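Long-range contacts in heroin esterase (Rhodococcus sp., PDB 1LZK), which probably hydrolyses the acetyl ester bonds of heroin, as an esterase built on the alpha/beta hydrolase fold: residues L195-M200 / L262-I267; A114-R119 / N131-A136. All coordinates share one frame; numbering follows the deposited sequence.

Contact 1. Residues L195-M200 / L262-I267; sequences LETVSM and LRDEGI
Ser199 and Asp264 meet because of how their first torsions are set. In Ser199 the OG is tucked between the backbone N and the carbonyl carbon (chi1 56°), while in Asp264 the CG lies beside the backbone N (chi1 -68°). Each then uses its side chain to hold the other's main chain: Ser199 N donates to Asp264 OD2 at 2.8 Å, and Asp264 N donates to Ser199 OG at 3.1 Å. The first of these bonds comes down on the carboxylate from above, 59° out of its plane, leaving the other oxygen to Arg263. That arginine comes side-on, its NE and NH2 both bonding Asp264 OD1 in one salt bridge, with NH2 to OD1 at 2.8 Å, and lays one face of its guanidinium against Ser199 CB. Ser199 OG is also bonded to Pro261 O.

Replacing Asp264 by alanine removes the carboxylate, which would probably leave Ser199 N without its acceptor and the Arg263 guanidinium without its partner. The carboxylate sits at the start of helix 198-202, where the helix dipole would be expected to stabilise its negative charge. Thr197 caps that helix, its OG1 accepting from Met200 N at 3.2 Å, and its CB packs on Asp264 CB at 3.5 Å. A water ties Thr197 OG1 to Glu265 N and OE1, while Glu265 OE2 accepts from Leu191 N and Asp192 N. On the apolar side Met200, a selenomethionine bent at chi2 and chi3, places CE 3.6 Å from Leu262 CD2.

Helix 198-202 thus packs on the first turn of helix 263-275, with Leu195 and Met200 against Ala214 of helix 211-222 and Arg263 against Thr256 and Ser284 of strands 252-257 and 280-285.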
ATOM      1  N   LEU A 195       6.105  -7.399 -15.608  1.00 20.20           N
ATOM      2  CA  LEU A 195       4.870  -8.068 -16.011  1.00 23.35           C
ATOM      3  C   LEU A 195       5.096  -9.458 -16.602  1.00 24.52           C
ATOM      4  O   LEU A 195       4.392  -9.876 -17.522  1.00 24.46           O
ATOM      5  CB  LEU A 195       4.051  -7.231 -17.018  1.00 21.25           C
ATOM      6  CG  LEU A 195       3.858  -5.750 -16.694  1.00 22.05           C
ATOM      7  CD1 LEU A 195       2.955  -5.029 -17.697  1.00 23.61           C
ATOM      8  CD2 LEU A 195       3.304  -5.593 -15.276  1.00 23.07           C
ATOM      9  N   GLU A 196       6.058 -10.190 -16.051  1.00 22.72           N
ATOM     10  CA  GLU A 196       6.415 -11.477 -16.643  1.00 20.03           C
ATOM     11  C   GLU A 196       6.065 -12.691 -15.814  1.00 20.06           C
ATOM     12  O   GLU A 196       6.349 -13.821 -16.239  1.00 18.88           O
ATOM     13  CB  GLU A 196       7.948 -11.494 -16.874  1.00 23.28           C
ATOM     14  CG  GLU A 196       8.713 -11.454 -15.547  1.00 33.47           C
ATOM     15  CD  GLU A 196      10.196 -11.212 -15.683  1.00 34.88           C
ATOM     16  OE1 GLU A 196      10.663 -10.744 -16.744  1.00 45.18           O
ATOM     17  OE2 GLU A 196      10.932 -11.508 -14.709  1.00 55.80           O
ATOM     18  N   THR A 197       5.486 -12.528 -14.624  1.00 17.26           N
ATOM     19  CA  THR A 197       5.025 -13.703 -13.875  1.00 14.68           C
ATOM     20  C   THR A 197       3.812 -14.332 -14.525  1.00 14.45           C
ATOM     21  O   THR A 197       3.060 -13.703 -15.308  1.00 15.07           O
ATOM     22  CB  THR A 197       4.585 -13.320 -12.449  1.00 15.75           C
ATOM     23  OG1 THR A 197       3.512 -12.368 -12.597  1.00 14.47           O
ATOM     24  CG2 THR A 197       5.688 -12.678 -11.640  1.00 15.12           C
ATOM     25  N   VAL A 198       3.583 -15.600 -14.206  1.00 15.38           N
ATOM     26  CA  VAL A 198       2.405 -16.270 -14.768  1.00 13.90           C
ATOM     27  C   VAL A 198       1.126 -15.541 -14.449  1.00 13.50           C
ATOM     28  O   VAL A 198       0.219 -15.403 -15.297  1.00 14.97           O
ATOM     29  CB  VAL A 198       2.276 -17.733 -14.293  1.00 14.06           C
ATOM     30  CG1 VAL A 198       0.988 -18.390 -14.754  1.00 16.34           C
ATOM     31  CG2 VAL A 198       3.478 -18.545 -14.775  1.00 16.06           C
ATOM     32  N   SER A 199       0.925 -15.036 -13.218  1.00 12.59           N
ATOM     33  CA  SER A 199      -0.361 -14.393 -12.965  1.00 11.15           C
ATOM     34  C   SER A 199      -0.522 -13.112 -13.818  1.00 12.35           C
ATOM     35  O   SER A 199      -1.667 -12.769 -14.163  1.00 14.14           O
ATOM     36  CB  SER A 199      -0.584 -14.119 -11.478  1.00 12.22           C
ATOM     37  OG  SER A 199       0.454 -13.343 -10.927  1.00 10.25           O
HETATM   38  N   MSE A 200       0.613 -12.485 -14.047  1.00 12.32           N
HETATM   39  CA  MSE A 200       0.535 -11.236 -14.816  1.00 13.57           C
HETATM   40  C   MSE A 200       0.398 -11.526 -16.303  1.00 18.99           C
HETATM   41  O   MSE A 200      -0.164 -10.667 -16.984  1.00 18.91           O
HETATM   42  CB  MSE A 200       1.731 -10.343 -14.511  1.00 17.98           C
HETATM   43  CG  MSE A 200       1.738  -8.930 -15.102  1.00 28.27           C
HETATM   44 SE   MSE A 200       0.170  -7.928 -14.661  1.00 22.55          SE
HETATM   45  CE  MSE A 200       0.558  -7.404 -12.890  1.00 11.88           C
ATOM     46  N   LEU A 262      -1.250  -9.397  -9.607  1.00  9.09           N
ATOM     47  CA  LEU A 262      -0.120  -9.104  -8.725  1.00  8.48           C
ATOM     48  C   LEU A 262       0.268 -10.258  -7.826  1.00  7.99           C
ATOM     49  O   LEU A 262       1.269 -10.174  -7.106  1.00  8.38           O
ATOM     50  CB  LEU A 262      -0.498  -7.892  -7.862  1.00  9.24           C
ATOM     51  CG  LEU A 262      -0.890  -6.611  -8.600  1.00 10.78           C
ATOM     52  CD1 LEU A 262      -1.284  -5.501  -7.622  1.00 13.56           C
ATOM     53  CD2 LEU A 262       0.234  -6.112  -9.501  1.00 12.98           C
ATOM     54  N   ARG A 263      -0.486 -11.334  -7.827  1.00  8.19           N
ATOM     55  CA  ARG A 263      -0.287 -12.409  -6.848  1.00  6.17           C
ATOM     56  C   ARG A 263       1.116 -12.950  -6.891  1.00  7.31           C
ATOM     57  O   ARG A 263       1.828 -13.079  -5.860  1.00  8.30           O
ATOM     58  CB  ARG A 263      -1.342 -13.499  -7.137  1.00  7.67           C
ATOM     59  CG  ARG A 263      -1.241 -14.705  -6.189  1.00  8.85           C
ATOM     60  CD  ARG A 263      -2.010 -15.886  -6.861  1.00  8.08           C
ATOM     61  NE  ARG A 263      -1.264 -16.400  -7.990  1.00  9.20           N
ATOM     62  CZ  ARG A 263      -1.722 -17.052  -9.077  1.00  8.76           C
ATOM     63  NH1 ARG A 263      -3.031 -17.214  -9.139  1.00 11.40           N
ATOM     64  NH2 ARG A 263      -0.902 -17.450 -10.010  1.00 10.19           N
ATOM     65  N   ASP A 264       1.626 -13.342  -8.062  1.00  7.43           N
ATOM     66  CA  ASP A 264       2.904 -14.032  -8.141  1.00  9.02           C
ATOM     67  C   ASP A 264       4.053 -13.088  -7.749  1.00  8.64           C
ATOM     68  O   ASP A 264       4.982 -13.541  -7.062  1.00  9.34           O
ATOM     69  CB  ASP A 264       3.169 -14.612  -9.534  1.00 10.88           C
ATOM     70  CG  ASP A 264       2.248 -15.747  -9.898  1.00 12.46           C
ATOM     71  OD1 ASP A 264       1.408 -16.156  -9.073  1.00 12.67           O
ATOM     72  OD2 ASP A 264       2.335 -16.207 -11.063  1.00 14.83           O
ATOM     73  N   GLU A 265       4.006 -11.818  -8.161  1.00  8.65           N
ATOM     74  CA  GLU A 265       5.127 -10.937  -7.776  1.00  9.37           C
ATOM     75  C   GLU A 265       5.142 -10.755  -6.267  1.00  7.43           C
ATOM     76  O   GLU A 265       6.228 -10.595  -5.677  1.00  9.15           O
ATOM     77  CB  GLU A 265       5.096  -9.614  -8.548  1.00  9.92           C
ATOM     78  CG  GLU A 265       3.944  -8.669  -8.202  1.00 10.84           C
ATOM     79  CD  GLU A 265       3.662  -7.730  -9.361  1.00  9.24           C
ATOM     80  OE1 GLU A 265       3.281  -8.236 -10.437  1.00 12.72           O
ATOM     81  OE2 GLU A 265       3.839  -6.495  -9.226  1.00 10.81           O
ATOM     82  N   GLY A 266       3.968 -10.771  -5.643  1.00  7.11           N
ATOM     83  CA  GLY A 266       3.885 -10.702  -4.176  1.00  6.32           C
ATOM     84  C   GLY A 266       4.526 -11.903  -3.525  1.00  6.29           C
ATOM     85  O   GLY A 266       5.371 -11.843  -2.615  1.00  7.74           O
ATOM     86  N   ILE A 267       4.086 -13.100  -3.956  1.00  6.79           N
ATOM     87  CA  ILE A 267       4.635 -14.332  -3.362  1.00  7.92           C
ATOM     88  C   ILE A 267       6.137 -14.411  -3.606  1.00  7.16           C
ATOM     89  O   ILE A 267       6.891 -14.772  -2.687  1.00  9.20           O
ATOM     90  CB  ILE A 267       3.900 -15.567  -3.946  1.00  7.52           C
ATOM     91  CG1 ILE A 267       2.422 -15.579  -3.531  1.00  7.99           C
ATOM     92  CG2 ILE A 267       4.598 -16.888  -3.610  1.00  7.63           C
ATOM     93  CD1 ILE A 267       1.564 -16.653  -4.168  1.00  6.56           C
TER
HETATM   94  O   HOH W   1       4.625  -7.885 -12.647  1.00 18.74           O
HETATM   95  O   HOH W   2       2.604 -10.806 -10.478  1.00 11.17           O

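Contact 2. Residues A114-R119 / N131-A136; sequences ANVEYR and NDCYAA
Arg119 and Asp132 form the tight end of this contact. Asp132 OD2 takes two nearly straight bonds: Arg119 N comes to its anti lone pair at 2.9 Å, and Arg119 NE to its syn lone pair at 2.8 Å with an N-H...O angle of 172°. The arginine chain bends at chi3, bringing NE round to the same oxygen that holds its own backbone N, with OD2 lying at the guanidinium edge. The two flat groups are not coplanar but turned 39° apart, and the second arm, Arg119 NH2 to Asp132 OD1, is weak at 3.0 Å. NH2 also makes a salt bridge with Asp62, so this partly exposed arginine carries two carboxylates while Asp132 itself is buried.

Back along the chain, toward strand 112-116, the contact is looser and mainly apolar. Tyr118 CB faces Asp132 CB at 3.9 Å, and Cys133 SG stands obliquely to the tyrosine ring, 5.0 Å from its centroid. That ring leads away from the helix to stack on His86, whose backbone O bonds to its OH. Both branches of Val116 rest on Ala136 CB, CG2 the closer at 3.7 Å.

The short axes of strand 114-116 and helix 131-136 run 9.5 Å apart and nearly antiparallel, at 159°. This is strand-on-helix packing within a right-handed beta-alpha-beta crossover: strand 112-116 passes through helix 128-142 to the parallel strand 153-159, stepping over strand 79-85, as expected for the central sheet of an alpha/beta hydrolase.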
ATOM      1  N   ALA A 114       0.119   7.613  10.267  1.00 11.29           N
ATOM      2  CA  ALA A 114       0.506   8.717   9.402  1.00  9.88           C
ATOM      3  C   ALA A 114       0.131   8.354   7.965  1.00 10.17           C
ATOM      4  O   ALA A 114       0.908   7.611   7.337  1.00 10.39           O
ATOM      5  CB  ALA A 114       1.985   9.033   9.571  1.00 10.86           C
ATOM      6  N   ASN A 115      -1.034   8.788   7.527  1.00  8.26           N
ATOM      7  CA  ASN A 115      -1.555   8.416   6.204  1.00  8.04           C
ATOM      8  C   ASN A 115      -1.122   9.421   5.161  1.00  7.16           C
ATOM      9  O   ASN A 115      -1.517  10.613   5.202  1.00 10.08           O
ATOM     10  CB  ASN A 115      -3.075   8.352   6.387  1.00  9.68           C
ATOM     11  CG  ASN A 115      -3.852   7.955   5.169  1.00 10.51           C
ATOM     12  OD1 ASN A 115      -3.270   7.472   4.199  1.00 12.48           O
ATOM     13  ND2 ASN A 115      -5.169   8.166   5.222  1.00 11.13           N
ATOM     14  N   VAL A 116      -0.297   9.022   4.205  1.00  8.01           N
ATOM     15  CA  VAL A 116       0.450  10.002   3.384  1.00  7.55           C
ATOM     16  C   VAL A 116      -0.247  10.423   2.105  1.00  7.71           C
ATOM     17  O   VAL A 116      -0.658   9.555   1.294  1.00  8.52           O
ATOM     18  CB  VAL A 116       1.851   9.420   3.025  1.00 10.55           C
ATOM     19  CG1 VAL A 116       2.682  10.395   2.187  1.00 12.90           C
ATOM     20  CG2 VAL A 116       2.662   9.012   4.249  1.00 12.68           C
ATOM     21  N   GLU A 117      -0.351  11.750   1.893  1.00  7.79           N
ATOM     22  CA  GLU A 117      -0.923  12.254   0.642  1.00  8.38           C
ATOM     23  C   GLU A 117       0.183  12.456  -0.382  1.00  7.94           C
ATOM     24  O   GLU A 117       0.735  13.540  -0.534  1.00 11.29           O
ATOM     25  CB  GLU A 117      -1.659  13.563   0.873  1.00  8.35           C
ATOM     26  CG  GLU A 117      -2.451  14.062  -0.332  1.00 12.14           C
ATOM     27  CD  GLU A 117      -3.789  13.333  -0.431  1.00 16.14           C
ATOM     28  OE1 GLU A 117      -3.858  12.225  -1.005  1.00 15.64           O
ATOM     29  OE2 GLU A 117      -4.795  13.865   0.070  1.00 27.74           O
ATOM     30  N   TYR A 118       0.594  11.408  -1.081  1.00  9.27           N
ATOM     31  CA  TYR A 118       1.662  11.552  -2.076  1.00  8.03           C
ATOM     32  C   TYR A 118       1.109  12.081  -3.379  1.00  9.37           C
ATOM     33  O   TYR A 118      -0.097  12.000  -3.694  1.00  9.43           O
ATOM     34  CB  TYR A 118       2.330  10.200  -2.273  1.00  8.15           C
ATOM     35  CG  TYR A 118       1.480   9.059  -2.756  1.00  7.55           C
ATOM     36  CD1 TYR A 118       1.270   8.839  -4.114  1.00  7.20           C
ATOM     37  CD2 TYR A 118       0.873   8.197  -1.853  1.00  7.41           C
ATOM     38  CE1 TYR A 118       0.485   7.784  -4.595  1.00  7.30           C
ATOM     39  CE2 TYR A 118       0.102   7.131  -2.307  1.00  6.81           C
ATOM     40  CZ  TYR A 118      -0.112   6.942  -3.663  1.00  7.51           C
ATOM     41  OH  TYR A 118      -0.868   5.867  -4.087  1.00  8.62           O
ATOM     42  N   ARG A 119       1.991  12.670  -4.193  1.00  9.88           N
ATOM     43  CA  ARG A 119       1.558  13.170  -5.488  1.00  9.79           C
ATOM     44  C   ARG A 119       1.293  12.055  -6.476  1.00  9.33           C
ATOM     45  O   ARG A 119       2.051  11.081  -6.515  1.00  9.46           O
ATOM     46  CB  ARG A 119       2.687  14.071  -6.062  1.00  9.87           C
ATOM     47  CG  ARG A 119       2.761  15.405  -5.309  1.00  8.66           C
ATOM     48  CD  ARG A 119       3.993  16.184  -5.791  1.00 11.86           C
ATOM     49  NE  ARG A 119       5.186  15.437  -5.370  1.00 10.61           N
ATOM     50  CZ  ARG A 119       6.423  15.674  -5.740  1.00 10.72           C
ATOM     51  NH1 ARG A 119       6.641  16.685  -6.571  1.00 12.07           N
ATOM     52  NH2 ARG A 119       7.447  14.930  -5.313  1.00 10.17           N
ATOM     53  N   ASN A 131       9.532   9.641  -3.268  1.00 10.51           N
ATOM     54  CA  ASN A 131      10.177  10.697  -2.486  1.00 11.47           C
ATOM     55  C   ASN A 131       9.227  11.346  -1.481  1.00 10.39           C
ATOM     56  O   ASN A 131       9.643  11.673  -0.382  1.00  8.60           O
ATOM     57  CB  ASN A 131      10.757  11.744  -3.444  1.00 12.46           C
ATOM     58  CG  ASN A 131      12.046  11.221  -4.096  1.00 14.94           C
ATOM     59  OD1 ASN A 131      12.597  10.182  -3.691  1.00 18.19           O
ATOM     60  ND2 ASN A 131      12.542  11.946  -5.094  1.00 16.30           N
ATOM     61  N   ASP A 132       7.946  11.521  -1.837  1.00  7.80           N
ATOM     62  CA  ASP A 132       6.972  12.067  -0.905  1.00  8.40           C
ATOM     63  C   ASP A 132       6.790  11.167   0.322  1.00  8.67           C
ATOM     64  O   ASP A 132       6.703  11.574   1.469  1.00  8.53           O
ATOM     65  CB  ASP A 132       5.603  12.267  -1.570  1.00  8.89           C
ATOM     66  CG  ASP A 132       5.615  13.381  -2.593  1.00 10.00           C
ATOM     67  OD1 ASP A 132       6.547  14.234  -2.586  1.00 10.49           O
ATOM     68  OD2 ASP A 132       4.694  13.443  -3.430  1.00 11.22           O
ATOM     69  N   CYS A 133       6.744   9.862   0.078  1.00  7.89           N
ATOM     70  CA  CYS A 133       6.574   8.899   1.150  1.00  8.17           C
ATOM     71  C   CYS A 133       7.812   8.875   2.030  1.00  6.69           C
ATOM     72  O   CYS A 133       7.711   8.817   3.247  1.00  8.04           O
ATOM     73  CB  CYS A 133       6.302   7.499   0.547  1.00  8.95           C
ATOM     74  SG  CYS A 133       4.704   7.386  -0.317  1.00  9.29           S
ATOM     75  N   TYR A 134       8.987   8.940   1.384  1.00  8.92           N
ATOM     76  CA  TYR A 134      10.197   8.962   2.232  1.00  8.22           C
ATOM     77  C   TYR A 134      10.325  10.271   2.987  1.00  7.53           C
ATOM     78  O   TYR A 134      10.772  10.288   4.141  1.00  9.23           O
ATOM     79  CB  TYR A 134      11.413   8.671   1.377  1.00 10.21           C
ATOM     80  CG  TYR A 134      12.707   8.569   2.140  1.00  9.46           C
ATOM     81  CD1 TYR A 134      12.889   7.616   3.129  1.00 10.74           C
ATOM     82  CD2 TYR A 134      13.746   9.459   1.870  1.00 10.68           C
ATOM     83  CE1 TYR A 134      14.079   7.533   3.838  1.00 10.84           C
ATOM     84  CE2 TYR A 134      14.947   9.366   2.572  1.00 12.01           C
ATOM     85  CZ  TYR A 134      15.100   8.419   3.538  1.00 10.36           C
ATOM     86  OH  TYR A 134      16.294   8.341   4.227  1.00 14.22           O
ATOM     87  N   ALA A 135       9.920  11.376   2.378  1.00  8.36           N
ATOM     88  CA  ALA A 135       9.906  12.663   3.078  1.00  9.24           C
ATOM     89  C   ALA A 135       9.010  12.587   4.296  1.00  9.59           C
ATOM     90  O   ALA A 135       9.319  13.082   5.373  1.00 10.03           O
ATOM     91  CB  ALA A 135       9.426  13.750   2.134  1.00 10.07           C
ATOM     92  N   ALA A 136       7.852  11.943   4.129  1.00  8.41           N
ATOM     93  CA  ALA A 136       6.936  11.768   5.261  1.00  9.14           C
ATOM     94  C   ALA A 136       7.556  10.928   6.376  1.00  9.35           C
ATOM     95  O   ALA A 136       7.473  11.251   7.560  1.00 10.61           O
ATOM     96  CB  ALA A 136       5.635  11.152   4.769  1.00 11.51           C
TER

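In the fold
The two contacts lie on opposite sides of the chain's centre, with their own centres 26 Å apart and their nearest atoms about 12 Å apart, so they do not touch. Contact 2 pairs strand 112-116 with the helix that follows it; the 262-267 half of contact 1 follows strand 252-257, four places from strand 112-116 across the sheet. Between them in the sequence lies the probable nucleophile elbow round Ser160. Contact 1 reaches it directly, since Leu262 touches both Ser160 and His290 and its side chain is about 4 Å from a bound cacodylate, probably a crystallisation component. Contact 2 only approaches it: Tyr118 comes near without touching.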